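Local coordinates for beta-galacturonidase (Eisenbergiella tayi, PDB 6NCW), which hydrolyses beta-galacturonides as a family 2 glycoside hydrolase, and may also act on beta-glucuronides, at residues D321-E325 and Q326-V330; T383-G386 and R387-S391; L543-E546 and V547-S551. All blocks are in the same frame, centred on the assembly; numbering follows the deposited sequence.

Contact 1: residues D321-E325 and Q326-V330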
ATOM      1  N   ASP A 321     -26.080 -24.419   2.952  1.00 22.40           N
ATOM      2  CA  ASP A 321     -26.217 -25.384   1.855  1.00 23.58           C
ATOM      3  C   ASP A 321     -24.856 -25.730   1.266  1.00 24.30           C
ATOM      4  O   ASP A 321     -24.554 -26.898   1.008  1.00 24.49           O
ATOM      5  CB  ASP A 321     -27.112 -24.847   0.726  1.00 21.00           C
ATOM      6  CG  ASP A 321     -28.609 -24.849   1.063  1.00 27.57           C
ATOM      7  OD1 ASP A 321     -29.357 -24.158   0.326  1.00 25.55           O
ATOM      8  OD2 ASP A 321     -29.039 -25.504   2.048  1.00 28.66           O
ATOM      9  N   LEU A 322     -24.036 -24.713   0.997  1.00 19.21           N
ATOM     10  CA  LEU A 322     -22.736 -24.978   0.386  1.00 21.96           C
ATOM     11  C   LEU A 322     -21.807 -25.726   1.337  1.00 18.37           C
ATOM     12  O   LEU A 322     -20.937 -26.482   0.882  1.00 18.11           O
ATOM     13  CB  LEU A 322     -22.096 -23.674  -0.082  1.00 17.73           C
ATOM     14  CG  LEU A 322     -22.766 -23.007  -1.288  1.00 24.22           C
ATOM     15  CD1 LEU A 322     -22.417 -21.504  -1.355  1.00 21.01           C
ATOM     16  CD2 LEU A 322     -22.377 -23.707  -2.588  1.00 19.88           C
ATOM     17  N   CYS A 323     -21.969 -25.535   2.650  1.00 18.94           N
ATOM     18  CA  CYS A 323     -21.188 -26.324   3.601  1.00 17.11           C
ATOM     19  C   CYS A 323     -21.674 -27.775   3.632  1.00 25.22           C
ATOM     20  O   CYS A 323     -20.852 -28.698   3.678  1.00 24.85           O
ATOM     21  CB  CYS A 323     -21.258 -25.705   5.002  1.00 19.92           C
ATOM     22  SG  CYS A 323     -20.459 -24.049   5.197  1.00 23.09           S
ATOM     23  N   ASP A 324     -23.005 -27.983   3.625  1.00 21.37           N
ATOM     24  CA  ASP A 324     -23.588 -29.324   3.494  1.00 23.92           C
ATOM     25  C   ASP A 324     -23.006 -30.075   2.306  1.00 26.75           C
ATOM     26  O   ASP A 324     -22.547 -31.215   2.442  1.00 28.22           O
ATOM     27  CB  ASP A 324     -25.109 -29.234   3.333  1.00 21.82           C
ATOM     28  CG  ASP A 324     -25.804 -28.704   4.560  1.00 22.71           C
ATOM     29  OD1 ASP A 324     -25.207 -28.748   5.661  1.00 24.09           O
ATOM     30  OD2 ASP A 324     -26.954 -28.227   4.418  1.00 26.48           O
ATOM     31  N   GLU A 325     -23.033 -29.447   1.116  1.00 23.56           N
ATOM     32  CA  GLU A 325     -22.555 -30.083  -0.112  1.00 24.60           C
ATOM     33  C   GLU A 325     -21.058 -30.356  -0.109  1.00 25.59           C
ATOM     34  O   GLU A 325     -20.613 -31.245  -0.841  1.00 24.10           O
ATOM     35  CB  GLU A 325     -22.892 -29.217  -1.330  1.00 26.02           C
ATOM     36  CG  GLU A 325     -24.377 -29.158  -1.604  1.00 28.98           C
ATOM     37  CD  GLU A 325     -24.753 -28.208  -2.721  1.00 34.06           C
ATOM     38  OE1 GLU A 325     -25.871 -27.658  -2.664  1.00 37.21           O
ATOM     39  OE2 GLU A 325     -23.956 -28.024  -3.665  1.00 37.53           O
ATOM     40  N   GLN A 326     -20.262 -29.616   0.671  1.00 23.94           N
ATOM     41  CA  GLN A 326     -18.814 -29.788   0.628  1.00 24.59           C
ATOM     42  C   GLN A 326     -18.250 -30.454   1.879  1.00 23.08           C
ATOM     43  O   GLN A 326     -17.037 -30.647   1.970  1.00 26.76           O
ATOM     44  CB  GLN A 326     -18.139 -28.431   0.364  1.00 22.25           C
ATOM     45  CG  GLN A 326     -18.422 -27.938  -1.070  1.00 25.06           C
ATOM     46  CD  GLN A 326     -17.954 -26.490  -1.365  1.00 25.04           C
ATOM     47  OE1 GLN A 326     -16.918 -26.281  -1.978  1.00 27.41           O
ATOM     48  NE2 GLN A 326     -18.752 -25.512  -0.975  1.00 20.90           N
ATOM     49  N   GLY A 327     -19.094 -30.855   2.821  1.00 26.35           N
ATOM     50  CA  GLY A 327     -18.610 -31.586   3.976  1.00 24.71           C
ATOM     51  C   GLY A 327     -17.908 -30.724   4.995  1.00 24.89           C
ATOM     52  O   GLY A 327     -17.016 -31.207   5.694  1.00 25.99           O
ATOM     53  N   ILE A 328     -18.277 -29.452   5.091  1.00 23.74           N
ATOM     54  CA  ILE A 328     -17.653 -28.518   6.023  1.00 21.08           C
ATOM     55  C   ILE A 328     -18.508 -28.474   7.285  1.00 20.01           C
ATOM     56  O   ILE A 328     -19.715 -28.248   7.205  1.00 21.71           O
ATOM     57  CB  ILE A 328     -17.506 -27.126   5.379  1.00 24.88           C
ATOM     58  CG1 ILE A 328     -16.545 -27.203   4.181  1.00 25.64           C
ATOM     59  CG2 ILE A 328     -17.018 -26.097   6.397  1.00 21.13           C
ATOM     60  CD1 ILE A 328     -16.533 -25.976   3.291  1.00 28.88           C
ATOM     61  N   LEU A 329     -17.893 -28.708   8.445  1.00 19.29           N
ATOM     62  CA  LEU A 329     -18.621 -28.696   9.709  1.00 18.47           C
ATOM     63  C   LEU A 329     -18.863 -27.267  10.185  1.00 21.50           C
ATOM     64  O   LEU A 329     -18.002 -26.395  10.056  1.00 22.11           O
ATOM     65  CB  LEU A 329     -17.848 -29.484  10.768  1.00 20.44           C
ATOM     66  CG  LEU A 329     -17.631 -30.960  10.395  1.00 22.47           C
ATOM     67  CD1 LEU A 329     -16.517 -31.572  11.221  1.00 23.50           C
ATOM     68  CD2 LEU A 329     -18.941 -31.728  10.566  1.00 21.22           C
ATOM     69  N   VAL A 330     -20.040 -27.029  10.749  1.00 20.30           N
ATOM     70  CA  VAL A 330     -20.468 -25.694  11.125  1.00 17.80           C
ATOM     71  C   VAL A 330     -20.815 -25.673  12.609  1.00 20.04           C
ATOM     72  O   VAL A 330     -21.592 -26.500  13.094  1.00 21.91           O
ATOM     73  CB  VAL A 330     -21.659 -25.213  10.268  1.00 20.78           C
ATOM     74  CG1 VAL A 330     -22.172 -23.872  10.778  1.00 14.14           C
ATOM     75  CG2 VAL A 330     -21.230 -25.071   8.822  1.00 18.31           C
TER
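At the end of helix 317-326 the chain leaves helical geometry at Gly327, whose positive phi (76°) is the left-handed conformation that glycine adopts without strain. The result is a Schellman motif: Ile328 N donates to Cys323 O at 3.0 Å, while Gly327 N makes a weak bond to Asp324 O. Cys323 O also accepts from Gln326 N at 3.2 Å, the two donors reaching it from opposite faces of its carbonyl plane.

Gln326 adds a side-chain clasp. CG stands beside its own backbone N (chi1 -69°) and the chain is extended beyond it, which carries NE2 back over Leu322 O. This bond is 3.0 Å long and nearly straight at 163°, although NE2 lies above the carbonyl plane. The other end of the amide, OE1, is held by Lys301 and Gln294, so the amide is held at both ends and its rotation fixed. Small, apolar Cys323 suits the narrow gap between the helix end and the outgoing chain: its CB packs on Ile328 CB at 4.0 Å and SG on Val330 CG2 at 3.8 Å.

Helix 290-302 packs against Leu322, Gln326 and Ile328 through Leu297, while Leu329 and Val330 open strand 329-333, which lies between the parallel strands 307-309 and 370-374.

Contact 2: residues T383-G386 and R387-S391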
ATOM      1  N   THR A 383     -21.432 -13.923  35.968  1.00 25.41           N
ATOM      2  CA  THR A 383     -22.362 -13.242  36.854  1.00 28.03           C
ATOM      3  C   THR A 383     -23.602 -14.101  37.076  1.00 27.50           C
ATOM      4  O   THR A 383     -23.973 -14.922  36.238  1.00 24.26           O
ATOM      5  CB  THR A 383     -22.795 -11.889  36.282  1.00 30.20           C
ATOM      6  OG1 THR A 383     -23.534 -12.111  35.064  1.00 25.78           O
ATOM      7  CG2 THR A 383     -21.571 -10.997  36.011  1.00 28.02           C
ATOM      8  N   GLU A 384     -24.266 -13.876  38.211  1.00 27.03           N
ATOM      9  CA  GLU A 384     -25.484 -14.618  38.504  1.00 28.83           C
ATOM     10  C   GLU A 384     -26.579 -14.323  37.477  1.00 27.76           C
ATOM     11  O   GLU A 384     -27.251 -15.244  36.992  1.00 28.22           O
ATOM     12  CB  GLU A 384     -25.965 -14.305  39.920  1.00 31.50           C
ATOM     13  CG  GLU A 384     -27.459 -14.622  40.153  1.00 34.19           C
ATOM     14  CD  GLU A 384     -27.804 -16.091  39.890  1.00 39.96           C
ATOM     15  OE1 GLU A 384     -26.904 -16.947  40.066  1.00 34.49           O
ATOM     16  OE2 GLU A 384     -28.968 -16.378  39.498  1.00 37.33           O
ATOM     17  N   TYR A 385     -26.788 -13.042  37.139  1.00 29.66           N
ATOM     18  CA  TYR A 385     -27.837 -12.731  36.172  1.00 28.01           C
ATOM     19  C   TYR A 385     -27.473 -13.272  34.793  1.00 30.97           C
ATOM     20  O   TYR A 385     -28.340 -13.786  34.069  1.00 29.92           O
ATOM     21  CB  TYR A 385     -28.120 -11.226  36.106  1.00 25.61           C
ATOM     22  CG  TYR A 385     -29.062 -10.913  34.958  1.00 31.20           C
ATOM     23  CD1 TYR A 385     -30.382 -11.375  34.976  1.00 32.25           C
ATOM     24  CD2 TYR A 385     -28.620 -10.222  33.826  1.00 32.14           C
ATOM     25  CE1 TYR A 385     -31.251 -11.128  33.908  1.00 35.89           C
ATOM     26  CE2 TYR A 385     -29.475  -9.969  32.755  1.00 33.08           C
ATOM     27  CZ  TYR A 385     -30.793 -10.425  32.802  1.00 36.54           C
ATOM     28  OH  TYR A 385     -31.648 -10.184  31.752  1.00 30.96           O
ATOM     29  N   GLY A 386     -26.190 -13.196  34.428  1.00 29.79           N
ATOM     30  CA  GLY A 386     -25.735 -13.853  33.212  1.00 26.00           C
ATOM     31  C   GLY A 386     -26.058 -15.334  33.209  1.00 25.64           C
ATOM     32  O   GLY A 386     -26.601 -15.860  32.233  1.00 30.30           O
ATOM     33  N   ARG A 387     -25.754 -16.023  34.317  1.00 24.58           N
ATOM     34  CA  ARG A 387     -25.999 -17.465  34.405  1.00 29.02           C
ATOM     35  C   ARG A 387     -27.472 -17.801  34.175  1.00 29.18           C
ATOM     36  O   ARG A 387     -27.790 -18.803  33.527  1.00 27.92           O
ATOM     37  CB  ARG A 387     -25.532 -17.988  35.771  1.00 30.54           C
ATOM     38  CG  ARG A 387     -25.697 -19.489  35.993  1.00 29.59           C
ATOM     39  CD  ARG A 387     -26.054 -19.798  37.455  1.00 31.66           C
ATOM     40  NE  ARG A 387     -27.261 -19.080  37.903  1.00 30.86           N
ATOM     41  CZ  ARG A 387     -28.511 -19.409  37.575  1.00 35.41           C
ATOM     42  NH1 ARG A 387     -28.745 -20.446  36.783  1.00 31.31           N
ATOM     43  NH2 ARG A 387     -29.534 -18.690  38.026  1.00 34.28           N
ATOM     44  N   GLU A 388     -28.385 -16.972  34.700  1.00 27.38           N
ATOM     45  CA  GLU A 388     -29.812 -17.211  34.490  1.00 31.15           C
ATOM     46  C   GLU A 388     -30.155 -17.186  33.006  1.00 28.21           C
ATOM     47  O   GLU A 388     -30.909 -18.036  32.524  1.00 28.19           O
ATOM     48  CB  GLU A 388     -30.642 -16.176  35.264  1.00 29.52           C
ATOM     49  CG  GLU A 388     -32.154 -16.164  34.936  1.00 35.80           C
ATOM     50  CD  GLU A 388     -32.880 -14.982  35.586  1.00 33.45           C
ATOM     51  OE1 GLU A 388     -32.911 -14.900  36.833  1.00 35.05           O
ATOM     52  OE2 GLU A 388     -33.402 -14.115  34.851  1.00 40.18           O
ATOM     53  N   CYS A 389     -29.573 -16.244  32.259  1.00 29.93           N
ATOM     54  CA  CYS A 389     -29.785 -16.184  30.814  1.00 26.87           C
ATOM     55  C   CYS A 389     -29.177 -17.390  30.106  1.00 26.70           C
ATOM     56  O   CYS A 389     -29.812 -17.986  29.228  1.00 27.85           O
ATOM     57  CB  CYS A 389     -29.189 -14.893  30.248  1.00 30.06           C
ATOM     58  SG  CYS A 389     -29.916 -13.375  30.898  1.00 33.66           S
ATOM     59  N   TYR A 390     -27.921 -17.736  30.424  1.00 25.45           N
ATOM     60  CA  TYR A 390     -27.331 -18.911  29.791  1.00 24.96           C
ATOM     61  C   TYR A 390     -28.218 -20.127  30.015  1.00 25.53           C
ATOM     62  O   TYR A 390     -28.476 -20.893  29.087  1.00 23.81           O
ATOM     63  CB  TYR A 390     -25.911 -19.174  30.318  1.00 23.68           C
ATOM     64  CG  TYR A 390     -24.824 -18.345  29.663  1.00 25.10           C
ATOM     65  CD1 TYR A 390     -24.017 -18.876  28.649  1.00 27.25           C
ATOM     66  CD2 TYR A 390     -24.598 -17.025  30.059  1.00 27.69           C
ATOM     67  CE1 TYR A 390     -23.000 -18.106  28.057  1.00 27.68           C
ATOM     68  CE2 TYR A 390     -23.595 -16.252  29.477  1.00 26.80           C
ATOM     69  CZ  TYR A 390     -22.801 -16.791  28.480  1.00 27.76           C
ATOM     70  OH  TYR A 390     -21.825 -16.001  27.917  1.00 27.40           O
ATOM     71  N   SER A 391     -28.714 -20.303  31.244  1.00 28.54           N
ATOM     72  CA  SER A 391     -29.529 -21.476  31.544  1.00 27.84           C
ATOM     73  C   SER A 391     -30.800 -21.472  30.709  1.00 28.18           C
ATOM     74  O   SER A 391     -31.153 -22.482  30.097  1.00 29.01           O
ATOM     75  CB  SER A 391     -29.860 -21.533  33.042  1.00 30.98           C
ATOM     76  OG  SER A 391     -30.435 -22.791  33.390  1.00 33.02           O
TER
HETATM   77  O   HOH W   1     -30.815 -14.395  39.091  1.00 37.06           O
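Glu384 and Arg387 both send CG anti to the backbone N and then fold their chains, Glu384 bending at chi2 (58°) and Arg387 at chi2 and chi3, so that carboxylate and guanidinium come alongside each other, pointing the same way. Arg387 grips side-on with two nitrogens: NE donates to Glu384 OE1 at 3.1 Å and NH2 to Glu384 OE2 at 2.8 Å. Both oxygens are met on their syn side and lie near the guanidinium plane, though the two flat groups are twisted 33° apart. Arg387 NH1 has a further partner in Tyr421 OH. A water donates to both Glu384 OE2 and Glu388 OE1, bridging two probably negative groups, and Glu388 OE2 forms a salt bridge with Lys350, which probably offsets its charge.

These residues form the first turns of helix 384-400, the helix of a beta-alpha-beta unit of the TIM barrel. Thr383 is its N-cap: OG1 accepts from Gly386 N at 2.9 Å, and also bonds to Ala380 O. Gly386, lacking a side chain, lets OG1 come close. An acidic residue such as Glu384 in the first turn would probably also interact favourably with the helix dipole, though its carboxylate is turned to Arg387.

On another side of the helix, Cys389 SG sits over one face of the Tyr385 ring, 4.0 Å from its centroid and 27° off the normal, while Tyr385 OH is held by Met344 O. Gly386 O, the acceptor of Tyr390 N at 2.9 Å, lies at the edge of the Tyr390 ring, 3.2 Å from Tyr390 CD2. The Tyr390 side chain comes within about 7 Å of that of Asn377, a galacturonate-binding residue.

Contact 3: residues L543-E546 and V547-S551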
ATOM      1  N   LEU A 543       0.906 -12.973   4.980  1.00 16.59           N
ATOM      2  CA  LEU A 543       2.008 -13.930   5.085  1.00 17.21           C
ATOM      3  C   LEU A 543       1.609 -15.142   5.927  1.00 20.12           C
ATOM      4  O   LEU A 543       1.912 -16.283   5.561  1.00 18.09           O
ATOM      5  CB  LEU A 543       3.265 -13.265   5.663  1.00 17.75           C
ATOM      6  CG  LEU A 543       3.949 -12.126   4.887  1.00 17.91           C
ATOM      7  CD1 LEU A 543       5.132 -11.574   5.672  1.00 18.04           C
ATOM      8  CD2 LEU A 543       4.431 -12.627   3.528  1.00 18.06           C
ATOM      9  N   ALA A 544       0.891 -14.916   7.035  1.00 19.53           N
ATOM     10  CA  ALA A 544       0.443 -16.000   7.905  1.00 20.05           C
ATOM     11  C   ALA A 544      -0.420 -17.035   7.188  1.00 20.55           C
ATOM     12  O   ALA A 544      -0.660 -18.104   7.746  1.00 17.93           O
ATOM     13  CB  ALA A 544      -0.339 -15.438   9.094  1.00 17.61           C
ATOM     14  N   TYR A 545      -0.891 -16.756   5.977  1.00 19.13           N
ATOM     15  CA  TYR A 545      -1.714 -17.727   5.268  1.00 20.43           C
ATOM     16  C   TYR A 545      -0.954 -19.032   5.061  1.00 22.14           C
ATOM     17  O   TYR A 545      -1.518 -20.123   5.225  1.00 18.67           O
ATOM     18  CB  TYR A 545      -2.168 -17.109   3.948  1.00 17.45           C
ATOM     19  CG  TYR A 545      -3.086 -17.909   3.046  1.00 21.21           C
ATOM     20  CD1 TYR A 545      -2.611 -18.989   2.302  1.00 21.91           C
ATOM     21  CD2 TYR A 545      -4.405 -17.503   2.845  1.00 16.93           C
ATOM     22  CE1 TYR A 545      -3.430 -19.673   1.440  1.00 20.66           C
ATOM     23  CE2 TYR A 545      -5.229 -18.174   1.982  1.00 18.47           C
ATOM     24  CZ  TYR A 545      -4.748 -19.257   1.288  1.00 23.95           C
ATOM     25  OH  TYR A 545      -5.588 -19.912   0.433  1.00 19.90           O
ATOM     26  N   GLU A 546       0.342 -18.939   4.753  1.00 21.53           N
ATOM     27  CA  GLU A 546       1.124 -20.149   4.502  1.00 24.04           C
ATOM     28  C   GLU A 546       1.421 -20.911   5.790  1.00 21.95           C
ATOM     29  O   GLU A 546       1.589 -22.132   5.757  1.00 23.95           O
ATOM     30  CB  GLU A 546       2.421 -19.799   3.772  1.00 24.40           C
ATOM     31  CG  GLU A 546       2.194 -19.273   2.355  1.00 28.01           C
ATOM     32  CD  GLU A 546       1.432 -20.275   1.482  1.00 34.76           C
ATOM     33  OE1 GLU A 546       0.446 -19.881   0.803  1.00 32.70           O
ATOM     34  OE2 GLU A 546       1.809 -21.469   1.496  1.00 38.20           O
ATOM     35  N   VAL A 547       1.461 -20.213   6.926  1.00 20.84           N
ATOM     36  CA  VAL A 547       1.659 -20.857   8.222  1.00 23.14           C
ATOM     37  C   VAL A 547       0.429 -21.670   8.618  1.00 23.92           C
ATOM     38  O   VAL A 547       0.544 -22.797   9.124  1.00 23.56           O
ATOM     39  CB  VAL A 547       1.999 -19.788   9.280  1.00 23.34           C
ATOM     40  CG1 VAL A 547       1.578 -20.244  10.678  1.00 28.54           C
ATOM     41  CG2 VAL A 547       3.480 -19.505   9.272  1.00 30.63           C
ATOM     42  N   VAL A 548      -0.767 -21.103   8.423  1.00 24.49           N
ATOM     43  CA  VAL A 548      -2.001 -21.824   8.730  1.00 20.35           C
ATOM     44  C   VAL A 548      -2.158 -23.021   7.802  1.00 21.36           C
ATOM     45  O   VAL A 548      -2.514 -24.121   8.235  1.00 19.39           O
ATOM     46  CB  VAL A 548      -3.216 -20.881   8.638  1.00 18.90           C
ATOM     47  CG1 VAL A 548      -4.495 -21.677   8.756  1.00 20.30           C
ATOM     48  CG2 VAL A 548      -3.169 -19.806   9.749  1.00 17.90           C
ATOM     49  N   LYS A 549      -1.895 -22.819   6.513  1.00 21.51           N
ATOM     50  CA  LYS A 549      -2.029 -23.896   5.546  1.00 23.93           C
ATOM     51  C   LYS A 549      -1.094 -25.053   5.888  1.00 26.27           C
ATOM     52  O   LYS A 549      -1.514 -26.214   5.917  1.00 25.78           O
ATOM     53  CB  LYS A 549      -1.757 -23.343   4.150  1.00 22.36           C
ATOM     54  CG  LYS A 549      -1.837 -24.332   3.011  1.00 28.26           C
ATOM     55  CD  LYS A 549      -1.716 -23.552   1.701  1.00 29.91           C
ATOM     56  CE  LYS A 549      -1.869 -24.442   0.487  1.00 32.24           C
ATOM     57  NZ  LYS A 549      -1.821 -23.623  -0.742  1.00 37.16           N
ATOM     58  N   ASP A 550       0.176 -24.753   6.171  1.00 26.65           N
ATOM     59  CA  ASP A 550       1.107 -25.804   6.575  1.00 27.72           C
ATOM     60  C   ASP A 550       0.583 -26.579   7.773  1.00 29.60           C
ATOM     61  O   ASP A 550       0.676 -27.810   7.810  1.00 30.87           O
ATOM     62  CB  ASP A 550       2.472 -25.219   6.916  1.00 25.02           C
ATOM     63  CG  ASP A 550       3.232 -24.748   5.690  1.00 31.74           C
ATOM     64  OD1 ASP A 550       2.838 -25.096   4.553  1.00 39.57           O
ATOM     65  OD2 ASP A 550       4.223 -24.004   5.875  1.00 40.08           O
ATOM     66  N   SER A 551       0.036 -25.875   8.766  1.00 28.89           N
ATOM     67  CA  SER A 551      -0.458 -26.545   9.965  1.00 26.11           C
ATOM     68  C   SER A 551      -1.688 -27.397   9.665  1.00 26.98           C
ATOM     69  O   SER A 551      -1.721 -28.587   9.995  1.00 23.72           O
ATOM     70  CB  SER A 551      -0.777 -25.524  11.052  1.00 27.27           C
ATOM     71  OG  SER A 551      -1.426 -26.156  12.139  1.00 25.20           O
TER
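Helix 544-553 follows the last parallel strand of the TIM barrel, 504-509, and Ala544 to Asp550 make up most of its length. Three regular backbone bonds join its turns: Val548 N to Ala544 O at 3.1 Å, Lys549 N to Tyr545 O at 3.0 Å and Asp550 N to Glu546 O at 3.0 Å. Ala544 O takes a second, weak bond from Val547 N.

The side chains sort by the surroundings they face. Small Ala544 and branched Val547 pack on helix 484-500, against Gln487 and Val488 respectively, while Val548 rests on Leu303. Tyr545 and Lys549, one turn apart, rise from the same side of the helix. Lys549 has its whole chain extended, with CG anti to the backbone N (chi1 179°), and this carries its methylene CD to 4.2 Å from Tyr545 CE1, approaching the ring obliquely. Both polar ends converge on Asp302: Tyr545 OH hydrogen-bonds to its OD1 and Lys549 NZ makes a salt bridge to the same oxygen. Glu546 lies alongside Lys549 and points the same way, yet its OE2 meets only the aliphatic part, 4.1 Å from Lys549 CD.

At Asp550 the side chain folds back along the helix, CG beside its own backbone N, until OD2 is 3.2 Å from Glu546 O. Two acceptors face each other there, so no hydrogen bond joins them and the approach is probably mildly unfavourable; the backbone N-H of Asp550 is what bonds this carbonyl. Glu546 OE1 stays 4.6 Å from Lys549 NZ, beyond a salt bridge, so their attraction would be a diffuse one; the lysine's charge is probably met instead by Asp302, which thereby ties this late helix to the end of helix 290-302.

How the contacts relate
The contacts come in series along the chain, and all three belong to the TIM-barrel region. Contact 1 lies where helix 317-326 passes into barrel strand 329-333, contact 2 at the start of helix 384-400, which follows strand 370-374, and contact 3 in helix 544-553, after the final barrel strand 504-509. Strands 329-333 and 370-374 are parallel neighbours in the sheet, yet the centres of contacts 1 and 2 are 33 Å apart, on opposite sides of the chain's centre. Contact 3 is 22 Å from contact 1 and 39 Å from contact 2, centre to centre, and none touch. They therefore lie on three separate helices around one barrel; of these, contact 2 comes nearest to galacturonate-binding residues.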